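Local coordinates for bartonella effector protein (Bep) substrate of VirB T4SS (Bartonella sp. AR 15-3, PDB 4M16) that probably transfers AMP from ATP onto tyrosine and threonine side chains of target proteins by means of its N-terminal Fic domain, the part described here, at residues A[133-136]-A[137-141]; A[146-149]-A[150-153]; A[183-186]-A[187-191]; A[192-195]-A[196-200]; A[203-206]-A[207-210]. All blocks are in the same frame, centred on the assembly; numbering follows the deposited sequence. Where two conformers were deposited one is given.

Contact 1 of 5, residues A[133-136]-A[137-141]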
loop_
_atom_site.group_PDB
_atom_site.type_symbol
_atom_site.label_atom_id
_atom_site.label_comp_id
_atom_site.label_asym_id
_atom_site.label_seq_id
_atom_site.Cartn_x
_atom_site.Cartn_y
_atom_site.Cartn_z
ATOM N N LEU A 133 -23.085 0.549 -3.612
ATOM C CA LEU A 133 -22.952 2.021 -3.690
ATOM C C LEU A 133 -23.008 2.487 -5.135
ATOM O O LEU A 133 -22.568 1.763 -6.028
ATOM C CB LEU A 133 -21.625 2.494 -3.117
ATOM C CG LEU A 133 -21.469 2.206 -1.603
ATOM C CD1 LEU A 133 -20.150 2.743 -1.126
ATOM C CD2 LEU A 133 -22.597 2.862 -0.837
ATOM N N SER A 134 -23.478 3.707 -5.339
ATOM C CA SER A 134 -23.272 4.414 -6.630
ATOM C C SER A 134 -21.768 4.626 -6.883
ATOM O O SER A 134 -20.974 4.607 -5.940
ATOM C CB SER A 134 -23.959 5.762 -6.546
ATOM O OG SER A 134 -23.386 6.563 -5.499
ATOM N N ARG A 135 -21.371 4.912 -8.114
ATOM C CA ARG A 135 -19.942 5.208 -8.407
ATOM C C ARG A 135 -19.452 6.443 -7.628
ATOM O O ARG A 135 -18.330 6.419 -7.100
ATOM C CB ARG A 135 -19.653 5.376 -9.913
ATOM C CG ARG A 135 -18.152 5.180 -10.261
ATOM C CD ARG A 135 -17.817 5.337 -11.770
ATOM N NE ARG A 135 -16.496 5.957 -12.065
ATOM C CZ ARG A 135 -16.322 7.277 -12.178
ATOM N NH1 ARG A 135 -17.351 8.108 -11.988
ATOM N NH2 ARG A 135 -15.132 7.779 -12.451
ATOM N N GLU A 136 -20.322 7.432 -7.477
ATOM C CA GLU A 136 -20.065 8.631 -6.674
ATOM C C GLU A 136 -19.761 8.352 -5.186
ATOM O O GLU A 136 -18.772 8.869 -4.640
ATOM C CB GLU A 136 -21.243 9.598 -6.799
ATOM C CG GLU A 136 -21.373 10.607 -5.673
ATOM C CD GLU A 136 -22.540 11.554 -5.890
ATOM O OE1 GLU A 136 -23.697 11.085 -6.019
ATOM O OE2 GLU A 136 -22.270 12.766 -5.908
ATOM N N ASP A 137 -20.582 7.526 -4.547
ATOM C CA ASP A 137 -20.353 7.197 -3.143
ATOM C C ASP A 137 -19.164 6.261 -3.012
ATOM O O ASP A 137 -18.429 6.375 -2.054
ATOM C CB ASP A 137 -21.593 6.570 -2.507
ATOM C CG ASP A 137 -22.719 7.601 -2.246
ATOM O OD1 ASP A 137 -22.473 8.814 -2.346
ATOM O OD2 ASP A 137 -23.866 7.184 -2.021
ATOM N N PHE A 138 -19.015 5.317 -3.953
ATOM C CA PHE A 138 -17.876 4.434 -3.958
ATOM C C PHE A 138 -16.575 5.249 -4.091
ATOM O O PHE A 138 -15.605 4.992 -3.372
ATOM C CB PHE A 138 -17.981 3.312 -5.026
ATOM C CG PHE A 138 -16.795 2.412 -5.048
ATOM C CD1 PHE A 138 -16.687 1.366 -4.122
ATOM C CD2 PHE A 138 -15.757 2.601 -5.948
ATOM C CE1 PHE A 138 -15.566 0.522 -4.112
ATOM C CE2 PHE A 138 -14.621 1.779 -5.922
ATOM C CZ PHE A 138 -14.537 0.731 -5.028
ATOM N N ILE A 139 -16.518 6.236 -4.977
ATOM C CA ILE A 139 -15.319 7.052 -5.047
ATOM C C ILE A 139 -15.064 7.830 -3.735
ATOM O O ILE A 139 -13.964 7.869 -3.231
ATOM C CB ILE A 139 -15.354 7.947 -6.291
ATOM C CG1 ILE A 139 -15.043 7.065 -7.502
ATOM C CG2 ILE A 139 -14.284 9.019 -6.213
ATOM C CD1 ILE A 139 -15.388 7.727 -8.802
ATOM N N GLU A 140 -16.089 8.442 -3.186
ATOM C CA GLU A 140 -15.926 9.229 -1.954
ATOM C C GLU A 140 -15.354 8.340 -0.862
ATOM O O GLU A 140 -14.441 8.729 -0.172
ATOM C CB GLU A 140 -17.268 9.841 -1.522
ATOM C CG GLU A 140 -17.332 10.395 -0.111
ATOM C CD GLU A 140 -16.629 11.726 0.076
ATOM O OE1 GLU A 140 -16.201 12.351 -0.918
ATOM O OE2 GLU A 140 -16.547 12.175 1.212
ATOM N N GLU A 141 -15.916 7.129 -0.691
ATOM C CA GLU A 141 -15.515 6.300 0.436
ATOM C C GLU A 141 -14.143 5.671 0.200
ATOM O O GLU A 141 -13.357 5.542 1.153
ATOM C CB GLU A 141 -16.552 5.210 0.722
ATOM C CG GLU A 141 -17.885 5.742 1.237
ATOM C CD GLU A 141 -17.707 6.733 2.384
ATOM O OE1 GLU A 141 -17.061 6.365 3.386
ATOM O OE2 GLU A 141 -18.212 7.901 2.263
HETATM O O HOH W 1 -24.837 4.952 -3.097
#
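Ser134 caps the first turn of helix 135-152 through Asp137, three residues on, and Leu133 and Phe138 close a hydrophobic staple across that same turn. The capping bond comes first: Ser134 OG accepts from Asp137 N at 3.1 Å. With chi1 at 62°, OG sits between the backbone N and the carbonyl carbon, facing the first turn. The return bond of a capping box is relayed by water 1, which accepts from Ser134 N at 2.9 Å and donates to Asp137 OD2 at 2.7 Å. Backbone bonds then take over, starting with Phe138 N to Ser134 O at 2.9 Å and continuing with Ile139 N to Arg135 O.

The apolar contact is the staple: Leu133 CB meets Phe138 CB at 4.2 Å, while the Phe138 ring runs on to stack with His176 and reach helix 159-174.

Glu136 OE1 and Asp137 OD1 are 4.5 Å apart, like charges that the helix start would probably tolerate. Arg135 bends at chi3, and its NE bonds to Ser215 O, which fixes the guanidinium near the chain segment after helix 200-214. Across one face of that guanidinium lies the methyl end of Ile139, with CD1 over the centre and 3.5 Å from Arg135 CZ.

Contact 2 of 5, residues A[146-149]-A[150-153]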
loop_
_atom_site.group_PDB
_atom_site.type_symbol
_atom_site.label_atom_id
_atom_site.label_comp_id
_atom_site.label_asym_id
_atom_site.label_seq_id
_atom_site.Cartn_x
_atom_site.Cartn_y
_atom_site.Cartn_z
ATOM N N PHE A 146 -8.538 4.850 1.189
ATOM C CA PHE A 146 -7.210 4.818 0.564
ATOM C C PHE A 146 -6.182 5.822 1.140
ATOM O O PHE A 146 -5.061 5.400 1.506
ATOM C CB PHE A 146 -7.319 4.937 -0.963
ATOM C CG PHE A 146 -5.999 4.718 -1.665
ATOM C CD1 PHE A 146 -5.116 5.766 -1.818
ATOM C CD2 PHE A 146 -5.669 3.496 -2.178
ATOM C CE1 PHE A 146 -3.909 5.573 -2.418
ATOM C CE2 PHE A 146 -4.434 3.288 -2.785
ATOM C CZ PHE A 146 -3.571 4.334 -2.946
ATOM N N SER A 147 -6.603 7.055 1.382
ATOM C CA SER A 147 -5.741 8.017 2.085
ATOM C C SER A 147 -5.377 7.514 3.485
ATOM O O SER A 147 -4.252 7.694 3.948
ATOM C CB SER A 147 -6.388 9.372 2.242
ATOM O OG SER A 147 -6.667 9.930 0.976
ATOM N N PHE A 148 -6.327 6.893 4.164
ATOM C CA PHE A 148 -6.089 6.437 5.519
ATOM C C PHE A 148 -5.034 5.307 5.478
ATOM O O PHE A 148 -4.033 5.369 6.170
ATOM C CB PHE A 148 -7.407 5.999 6.192
ATOM C CG PHE A 148 -7.257 5.491 7.633
ATOM C CD1 PHE A 148 -6.295 6.001 8.500
ATOM C CD2 PHE A 148 -8.171 4.537 8.141
ATOM C CE1 PHE A 148 -6.215 5.553 9.829
ATOM C CE2 PHE A 148 -8.071 4.082 9.449
ATOM C CZ PHE A 148 -7.092 4.605 10.295
ATOM N N LEU A 149 -5.235 4.302 4.627
ATOM C CA LEU A 149 -4.291 3.226 4.547
ATOM C C LEU A 149 -2.905 3.719 4.082
ATOM O O LEU A 149 -1.905 3.271 4.631
ATOM C CB LEU A 149 -4.817 2.072 3.670
ATOM C CG LEU A 149 -3.841 0.877 3.565
ATOM C CD1 LEU A 149 -3.625 0.264 4.922
ATOM C CD2 LEU A 149 -4.324 -0.147 2.545
ATOM N N ASN A 150 -2.852 4.627 3.099
ATOM C CA ASN A 150 -1.603 5.236 2.650
ATOM C C ASN A 150 -0.873 5.851 3.872
ATOM O O ASN A 150 0.320 5.670 4.037
ATOM C CB ASN A 150 -1.828 6.283 1.561
ATOM C CG ASN A 150 -0.530 6.864 1.049
ATOM O OD1 ASN A 150 0.307 6.129 0.466
ATOM N ND2 ASN A 150 -0.319 8.151 1.293
ATOM N N TYR A 151 -1.599 6.607 4.679
ATOM C CA TYR A 151 -1.003 7.219 5.882
ATOM C C TYR A 151 -0.460 6.196 6.855
ATOM O O TYR A 151 0.640 6.380 7.408
ATOM C CB TYR A 151 -2.032 8.073 6.614
ATOM C CG TYR A 151 -1.690 8.356 8.048
ATOM C CD1 TYR A 151 -0.744 9.296 8.398
ATOM C CD2 TYR A 151 -2.329 7.642 9.079
ATOM C CE1 TYR A 151 -0.422 9.496 9.755
ATOM C CE2 TYR A 151 -2.026 7.857 10.407
ATOM C CZ TYR A 151 -1.091 8.774 10.748
ATOM O OH TYR A 151 -0.816 8.948 12.114
ATOM N N ILE A 152 -1.180 5.078 7.016
ATOM C CA ILE A 152 -0.745 4.018 7.923
ATOM C C ILE A 152 0.608 3.387 7.518
ATOM O O ILE A 152 1.515 3.303 8.369
ATOM C CB ILE A 152 -1.794 2.879 8.113
ATOM C CG1 ILE A 152 -3.068 3.421 8.720
ATOM C CG2 ILE A 152 -1.217 1.861 9.093
ATOM C CD1 ILE A 152 -4.197 2.397 8.853
ATOM N N HIS A 153 0.745 3.022 6.230
ATOM C CA HIS A 153 1.964 2.478 5.671
ATOM C C HIS A 153 2.476 1.392 6.602
ATOM O O HIS A 153 3.579 1.495 7.135
ATOM C CB HIS A 153 3.041 3.557 5.445
ATOM C CG HIS A 153 3.393 3.766 4.001
ATOM N ND1 HIS A 153 2.444 4.091 3.053
ATOM C CD2 HIS A 153 4.574 3.723 3.356
ATOM C CE1 HIS A 153 3.037 4.260 1.888
ATOM N NE2 HIS A 153 4.325 4.000 2.044
HETATM O O HOH W 2 -2.581 9.684 2.813
#
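Asn150 sits one turn beyond Phe146 and bonds to it through the backbone, Asn150 N to Phe146 O at 2.8 Å. Its side chain is held on both ends of the amide: OD1 accepts from Gln163 NE2 of helix 159-174, and ND2 donates to water 2 at 3.1 Å, which in turn donates to Ser147 O. That carbonyl thus serves both the water and Tyr151 N.

Leu149 turns its side chain to Phe120 and Gln163 on neighbouring helices, and its carbonyl O takes the last helical bond, from His153 N at 3.1 Å.

Phe148 packs instead against the next turn. CG is anti to the backbone N (chi1 180°), which lays the ring alongside that turn. Ile152 CD1 sits above one face, 4.0 Å from the ring centroid and displaced toward the rim, a CH-pi contact; Tyr151 CD2 comes up at the ring edge.

Beyond Ile152 the helix stops. His153 takes a positive phi of 47° and turns its ring back so that ND1 donates to Asn150 O at 2.8 Å, with NE2 on Glu160. This helix end delivers the histidine that opens the HPFxxGN part of the Fic motif.

Contact 3 of 5, residues A[183-186]-A[187-191]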
loop_
_atom_site.group_PDB
_atom_site.type_symbol
_atom_site.label_atom_id
_atom_site.label_comp_id
_atom_site.label_asym_id
_atom_site.label_seq_id
_atom_site.Cartn_x
_atom_site.Cartn_y
_atom_site.Cartn_z
ATOM N N VAL A 183 -2.552 5.549 -14.961
ATOM C CA VAL A 183 -1.798 6.802 -14.774
ATOM C C VAL A 183 -0.379 6.491 -14.409
ATOM O O VAL A 183 -0.074 5.340 -14.137
ATOM C CB VAL A 183 -2.415 7.668 -13.649
ATOM C CG1 VAL A 183 -3.794 8.184 -14.072
ATOM C CG2 VAL A 183 -2.495 6.874 -12.361
ATOM N N THR A 184 0.489 7.493 -14.362
ATOM C CA THR A 184 1.893 7.251 -14.040
ATOM C C THR A 184 2.136 7.158 -12.549
ATOM O O THR A 184 1.365 7.674 -11.733
ATOM C CB THR A 184 2.815 8.379 -14.511
ATOM O OG1 THR A 184 2.423 9.601 -13.869
ATOM C CG2 THR A 184 2.775 8.504 -16.020
ATOM N N GLU A 185 3.237 6.500 -12.207
ATOM C CA GLU A 185 3.801 6.583 -10.862
ATOM C C GLU A 185 3.813 8.021 -10.316
ATOM O O GLU A 185 3.345 8.253 -9.209
ATOM C CB GLU A 185 5.217 5.999 -10.840
ATOM C CG GLU A 185 5.748 5.926 -9.410
ATOM C CD GLU A 185 7.068 5.199 -9.261
ATOM O OE1 GLU A 185 7.436 4.375 -10.127
ATOM O OE2 GLU A 185 7.746 5.454 -8.263
ATOM N N GLU A 186 4.330 8.980 -11.080
ATOM C CA GLU A 186 4.450 10.384 -10.583
ATOM C C GLU A 186 3.070 10.921 -10.134
ATOM O O GLU A 186 2.935 11.570 -9.078
ATOM C CB GLU A 186 5.066 11.285 -11.662
ATOM C CG GLU A 186 4.957 12.792 -11.423
ATOM C CD GLU A 186 5.674 13.611 -12.504
ATOM O OE1 GLU A 186 5.516 13.313 -13.710
ATOM O OE2 GLU A 186 6.400 14.576 -12.169
ATOM N N ARG A 187 2.046 10.630 -10.923
ATOM C CA ARG A 187 0.686 11.086 -10.641
ATOM C C ARG A 187 0.103 10.445 -9.366
ATOM O O ARG A 187 -0.488 11.115 -8.508
ATOM C CB ARG A 187 -0.180 10.806 -11.863
ATOM C CG ARG A 187 -1.670 10.995 -11.678
ATOM C CD ARG A 187 -2.105 12.336 -12.160
ATOM N NE ARG A 187 -3.568 12.466 -12.240
ATOM C CZ ARG A 187 -4.356 12.688 -11.192
ATOM N NH1 ARG A 187 -3.850 12.750 -9.952
ATOM N NH2 ARG A 187 -5.656 12.856 -11.390
ATOM N N ILE A 188 0.294 9.146 -9.235
ATOM C CA ILE A 188 -0.088 8.449 -8.053
ATOM C C ILE A 188 0.610 9.007 -6.808
ATOM O O ILE A 188 -0.038 9.282 -5.812
ATOM C CB ILE A 188 0.122 6.927 -8.178
ATOM C CG1 ILE A 188 -0.766 6.361 -9.290
ATOM C CG2 ILE A 188 -0.192 6.278 -6.838
ATOM C CD1 ILE A 188 -0.297 5.025 -9.829
ATOM N N MET A 189 1.932 9.134 -6.861
ATOM C CA MET A 189 2.676 9.586 -5.700
ATOM C C MET A 189 2.413 11.067 -5.344
ATOM O O MET A 189 2.459 11.434 -4.173
ATOM C CB MET A 189 4.158 9.266 -5.863
ATOM C CG MET A 189 4.465 7.757 -5.862
ATOM S SD MET A 189 3.610 6.821 -4.552
ATOM C CE MET A 189 4.277 7.709 -3.167
ATOM N N ARG A 190 2.144 11.907 -6.340
ATOM C CA ARG A 190 1.699 13.273 -6.075
ATOM C C ARG A 190 0.380 13.327 -5.325
ATOM O O ARG A 190 0.245 14.073 -4.352
ATOM C CB ARG A 190 1.572 14.072 -7.372
ATOM C CG ARG A 190 1.191 15.523 -7.102
ATOM C CD ARG A 190 1.371 16.382 -8.332
ATOM N NE ARG A 190 0.232 16.245 -9.242
ATOM C CZ ARG A 190 0.186 15.503 -10.353
ATOM N NH1 ARG A 190 1.249 14.802 -10.784
ATOM N NH2 ARG A 190 -0.949 15.496 -11.054
ATOM N N ALA A 191 -0.590 12.511 -5.719
ATOM C CA ALA A 191 -1.849 12.440 -4.947
ATOM C C ALA A 191 -1.613 11.935 -3.527
ATOM O O ALA A 191 -2.168 12.452 -2.600
ATOM C CB ALA A 191 -2.864 11.559 -5.646
#
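Thr184 caps helix 185-197 through the amide of its third residue: OG1 accepts from Arg187 N at 3.1 Å. A chi1 of 60° tucks OG1 back over the helix start and leaves CG2 anti to the carbonyl carbon. OG1 makes the capping bond, while Thr184 O begins the regular helical series by accepting from Ile188 N, also at 3.1 Å and in a nearly straight bond.

The next carbonyls are served in order. Glu185 O receives Met189 N, and Glu186 O receives Arg190 N, each at 2.9 Å; Arg187 O continues the series with Ala191 N.

Of the charged side chains, Arg187 reaches a partner on another helix. It bends at chi2 and carries its guanidinium across to helix 200-214, where NH2 forms a salt bridge with Asp213. Glu186 OE2 and Arg190 NH1 stay 5.3 Å apart, too far for a salt bridge, though a weak attraction is possible. Glu185 and Glu186 occupy the first two helical positions, where negative charge would probably interact favourably with the helix dipole. Glu185 CG runs on to meet Met189 CG.

Under the cap the packing is apolar. Val183 CG2 crosses Ile188 CG1 at 3.6 Å, and Val183 CB rests on the aliphatic CG of Arg187 at 3.9 Å. Val183 also leans on Leu210 and Ile214, and Ile188 on His164. With Val183 just before the cap and Ile188 four positions after it, this is an N-capped helix start closed by a hydrophobic staple.

Contact 4 of 5, residues A[192-195]-A[196-200]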
loop_
_atom_site.group_PDB
_atom_site.type_symbol
_atom_site.label_atom_id
_atom_site.label_comp_id
_atom_site.label_asym_id
_atom_site.label_seq_id
_atom_site.Cartn_x
_atom_site.Cartn_y
_atom_site.Cartn_z
ATOM N N CYS A 192 -0.772 10.917 -3.367
ATOM C CA CYS A 192 -0.542 10.335 -2.048
ATOM C C CYS A 192 0.202 11.334 -1.159
ATOM O O CYS A 192 -0.159 11.553 -0.020
ATOM C CB CYS A 192 0.241 9.028 -2.150
ATOM S SG CYS A 192 -0.682 7.673 -2.909
ATOM N N ASN A 193 1.236 11.957 -1.707
ATOM C CA ASN A 193 2.019 12.915 -0.943
ATOM C C ASN A 193 1.144 14.151 -0.612
ATOM O O ASN A 193 1.123 14.611 0.527
ATOM C CB ASN A 193 3.347 13.234 -1.628
ATOM C CG ASN A 193 4.326 12.030 -1.633
ATOM O OD1 ASN A 193 4.158 11.009 -0.937
ATOM N ND2 ASN A 193 5.372 12.169 -2.416
ATOM N N ASP A 194 0.351 14.628 -1.562
ATOM C CA ASP A 194 -0.578 15.737 -1.259
ATOM C C ASP A 194 -1.611 15.418 -0.165
ATOM O O ASP A 194 -1.966 16.307 0.642
ATOM C CB ASP A 194 -1.318 16.221 -2.520
ATOM C CG ASP A 194 -0.461 17.098 -3.426
ATOM O OD1 ASP A 194 0.694 17.390 -3.113
ATOM O OD2 ASP A 194 -0.982 17.490 -4.486
ATOM N N ALA A 195 -2.132 14.196 -0.165
ATOM C CA ALA A 195 -3.094 13.763 0.855
ATOM C C ALA A 195 -2.495 13.904 2.251
ATOM O O ALA A 195 -3.206 14.278 3.175
ATOM C CB ALA A 195 -3.580 12.328 0.601
ATOM N N MET A 196 -1.197 13.658 2.395
ATOM C CA MET A 196 -0.547 13.799 3.711
ATOM C C MET A 196 -0.043 15.196 4.001
ATOM O O MET A 196 -0.022 15.601 5.172
ATOM C CB MET A 196 0.572 12.749 3.912
ATOM C CG MET A 196 -0.058 11.395 4.277
ATOM S SD MET A 196 1.109 10.089 4.122
ATOM C CE MET A 196 2.301 10.558 5.396
ATOM N N ALA A 197 0.359 15.924 2.945
ATOM C CA ALA A 197 1.021 17.237 3.112
ATOM C C ALA A 197 0.003 18.375 3.298
ATOM O O ALA A 197 0.177 19.228 4.160
ATOM C CB ALA A 197 1.954 17.554 1.944
ATOM N N LEU A 198 -1.048 18.366 2.497
ATOM C CA LEU A 198 -2.018 19.438 2.488
ATOM C C LEU A 198 -3.068 19.244 3.607
ATOM O O LEU A 198 -2.994 18.306 4.361
ATOM C CB LEU A 198 -2.707 19.497 1.110
ATOM C CG LEU A 198 -1.804 19.667 -0.129
ATOM C CD1 LEU A 198 -2.671 19.488 -1.374
ATOM C CD2 LEU A 198 -1.047 20.993 -0.120
ATOM N N LYS A 199 -4.043 20.142 3.695
ATOM C CA LYS A 199 -5.063 20.087 4.765
ATOM C C LYS A 199 -6.443 20.030 4.189
ATOM O O LYS A 199 -6.694 20.497 3.068
ATOM C CB LYS A 199 -5.013 21.354 5.629
ATOM C CG LYS A 199 -3.890 21.382 6.639
ATOM C CD LYS A 199 -3.950 22.603 7.542
ATOM C CE LYS A 199 -3.133 23.759 7.012
ATOM N NZ LYS A 199 -3.162 24.890 8.000
ATOM N N GLY A 200 -7.342 19.487 4.999
ATOM C CA GLY A 200 -8.770 19.549 4.738
ATOM C C GLY A 200 -9.176 19.199 3.340
ATOM O O GLY A 200 -8.869 18.087 2.822
HETATM O O HOH W 3 -3.726 16.041 5.010
#
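The last turn of helix 185-197 runs out here, and Asp194 and Leu198 carry the side-chain contact across it. Leu198, the first residue to leave helical geometry, still donates its N to Asp194 O at 2.9 Å. Its side chain then lies beside that of Asp194, the two pointing the same way: CD1 touches Asp194 CB at 3.7 Å and passes the carboxylate carbon at a similar distance. Leu198 CG is anti to its own carbonyl carbon, chi1 -57°, and this sets the branch back along the helix over the Asp194 carbonyl.

Two residues earlier the bonding is less regular. Met196 N makes two weak bonds, to Cys192 O at 3.4 Å and to Asn193 O at 3.1 Å, while Ala197 N bonds more closely to Asn193 O at 2.9 Å. The Asn193 carbonyl thus accepts from Ala197 N and, weakly, from Met196 N.

Past this point water 3 bridges two carbonyls. It donates to Ala195 O at 2.6 Å and to Leu198 O at 2.5 Å, tying the last turn to the departing chain; the second distance is unusually short, and its exact length is doubtful.

Three neighbours meet this end. Cys192 and Met196 touch Asn150 of helix 135-152, with Phe146 also on Cys192; Met196 extends to Ile105 and Phe107 in a loop; and Asp194, Ala195 and Leu198 face Ala206, Met207 and Ala203 of helix 200-214, which follows directly and runs back antiparallel.

Contact 5 of 5, residues A[203-206]-A[207-210]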
loop_
_atom_site.group_PDB
_atom_site.type_symbol
_atom_site.label_atom_id
_atom_site.label_comp_id
_atom_site.label_asym_id
_atom_site.label_seq_id
_atom_site.Cartn_x
_atom_site.Cartn_y
_atom_site.Cartn_z
ATOM N N ALA A 203 -6.543 18.482 0.583
ATOM C CA ALA A 203 -5.993 17.112 0.687
ATOM C C ALA A 203 -6.942 16.034 0.115
ATOM O O ALA A 203 -6.514 15.095 -0.595
ATOM C CB ALA A 203 -5.648 16.809 2.146
ATOM N N HIS A 204 -8.221 16.136 0.437
ATOM C CA HIS A 204 -9.248 15.203 -0.133
ATOM C C HIS A 204 -9.301 15.303 -1.700
ATOM O O HIS A 204 -9.353 14.286 -2.450
ATOM C CB HIS A 204 -10.602 15.493 0.537
ATOM C CG HIS A 204 -11.682 14.541 0.167
ATOM N ND1 HIS A 204 -11.826 13.289 0.753
ATOM C CD2 HIS A 204 -12.673 14.654 -0.748
ATOM C CE1 HIS A 204 -12.877 12.694 0.225
ATOM N NE2 HIS A 204 -13.409 13.500 -0.684
ATOM N N GLN A 205 -9.269 16.534 -2.206
ATOM C CA GLN A 205 -9.318 16.753 -3.667
ATOM C C GLN A 205 -8.118 16.200 -4.424
ATOM O O GLN A 205 -8.233 15.771 -5.607
ATOM C CB GLN A 205 -9.503 18.243 -3.999
ATOM C CG GLN A 205 -9.719 18.493 -5.464
ATOM C CD GLN A 205 -10.943 17.762 -5.985
ATOM O OE1 GLN A 205 -12.055 17.956 -5.474
ATOM N NE2 GLN A 205 -10.744 16.914 -6.999
ATOM N N ALA A 206 -6.943 16.242 -3.791
ATOM C CA ALA A 206 -5.776 15.619 -4.424
ATOM C C ALA A 206 -6.062 14.134 -4.778
ATOM O O ALA A 206 -5.863 13.635 -5.885
ATOM C CB ALA A 206 -4.560 15.700 -3.495
ATOM N N MET A 207 -6.560 13.417 -3.804
ATOM C CA MET A 207 -6.798 11.998 -4.017
ATOM C C MET A 207 -8.060 11.723 -4.852
ATOM O O MET A 207 -8.094 10.758 -5.635
ATOM C CB MET A 207 -6.875 11.366 -2.627
ATOM C CG MET A 207 -6.925 9.851 -2.586
ATOM S SD MET A 207 -5.480 9.109 -3.306
ATOM C CE MET A 207 -4.221 9.425 -2.069
ATOM N N LYS A 208 -9.082 12.562 -4.731
ATOM C CA LYS A 208 -10.302 12.383 -5.535
ATOM C C LYS A 208 -10.032 12.456 -7.052
ATOM O O LYS A 208 -10.610 11.675 -7.812
ATOM C CB LYS A 208 -11.340 13.409 -5.184
ATOM C CG LYS A 208 -12.681 13.172 -5.892
ATOM C CD LYS A 208 -13.747 14.093 -5.341
ATOM C CE LYS A 208 -15.042 13.986 -6.117
ATOM N NZ LYS A 208 -16.060 14.827 -5.475
ATOM N N SER A 209 -9.172 13.381 -7.489
ATOM C CA SER A 209 -8.831 13.503 -8.932
ATOM C C SER A 209 -8.213 12.222 -9.424
ATOM O O SER A 209 -8.577 11.722 -10.493
ATOM C CB SER A 209 -7.825 14.619 -9.235
ATOM O OG SER A 209 -8.056 15.704 -8.381
ATOM N N LEU A 210 -7.319 11.666 -8.616
ATOM C CA LEU A 210 -6.696 10.364 -8.974
ATOM C C LEU A 210 -7.745 9.291 -9.116
ATOM O O LEU A 210 -7.754 8.545 -10.085
ATOM C CB LEU A 210 -5.650 9.934 -7.968
ATOM C CG LEU A 210 -5.055 8.517 -8.213
ATOM C CD1 LEU A 210 -4.187 8.532 -9.472
ATOM C CD2 LEU A 210 -4.246 7.979 -7.042
#
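Ser209 grips Gln205 twice through one carbonyl. Its hydroxyl OG donates to Gln205 O at 2.8 Å, and its backbone N donates to the same oxygen at 3.2 Å, so the helical bond and the side-chain bond share an acceptor. A chi1 of -36° swings OG back toward the preceding turn. Bent at chi2, the Gln205 side chain folds back beside Ser209, leaving NE2 3.3 Å from Ser209 OG.

Alongside, Lys208 N bonds to His204 O at 2.9 Å, and Lys208 CB packs on that oxygen at 3.5 Å. The Lys208 chain then runs out fully extended.

The next shell sets the helix against its neighbours. His204 NE2 probably bonds to Glu140 OE1 of helix 135-152, with Val143 and Lys144 beside the imidazole. Met207, bent at chi2 and chi3, turns inward to Phe146, Ser147 and Cys192. Ser209 and Leu210 receive Arg187.

The serine hydroxyl returned to the carbonyl four residues back is a familiar feature in the middle of helices. Here it lies on the second arm of an antiparallel helical hairpin, helices 185-197 and 200-214, laid against helix 135-152.

Overall arrangement
Contacts 1 and 2 mark the two ends of helix 135-152, their centres about 18 Å apart: a capped start with charged residues near the surface, and a buried, aromatic finish at the Fic motif. Contacts 3 and 4 do the same for helix 185-197, both at the surface. The starts, 1 and 3, share one chemistry, a hydroxyl N-cap over a hydrophobic staple; the ends, 2 and 4, differ, with a histidine turning back in one and a water bridge in the other. Contact 5, mid-helix and partly buried, joins them: helix 200-214 touches contact 1 by a probable hydrogen bond and contacts 2, 3 and 4 by packing.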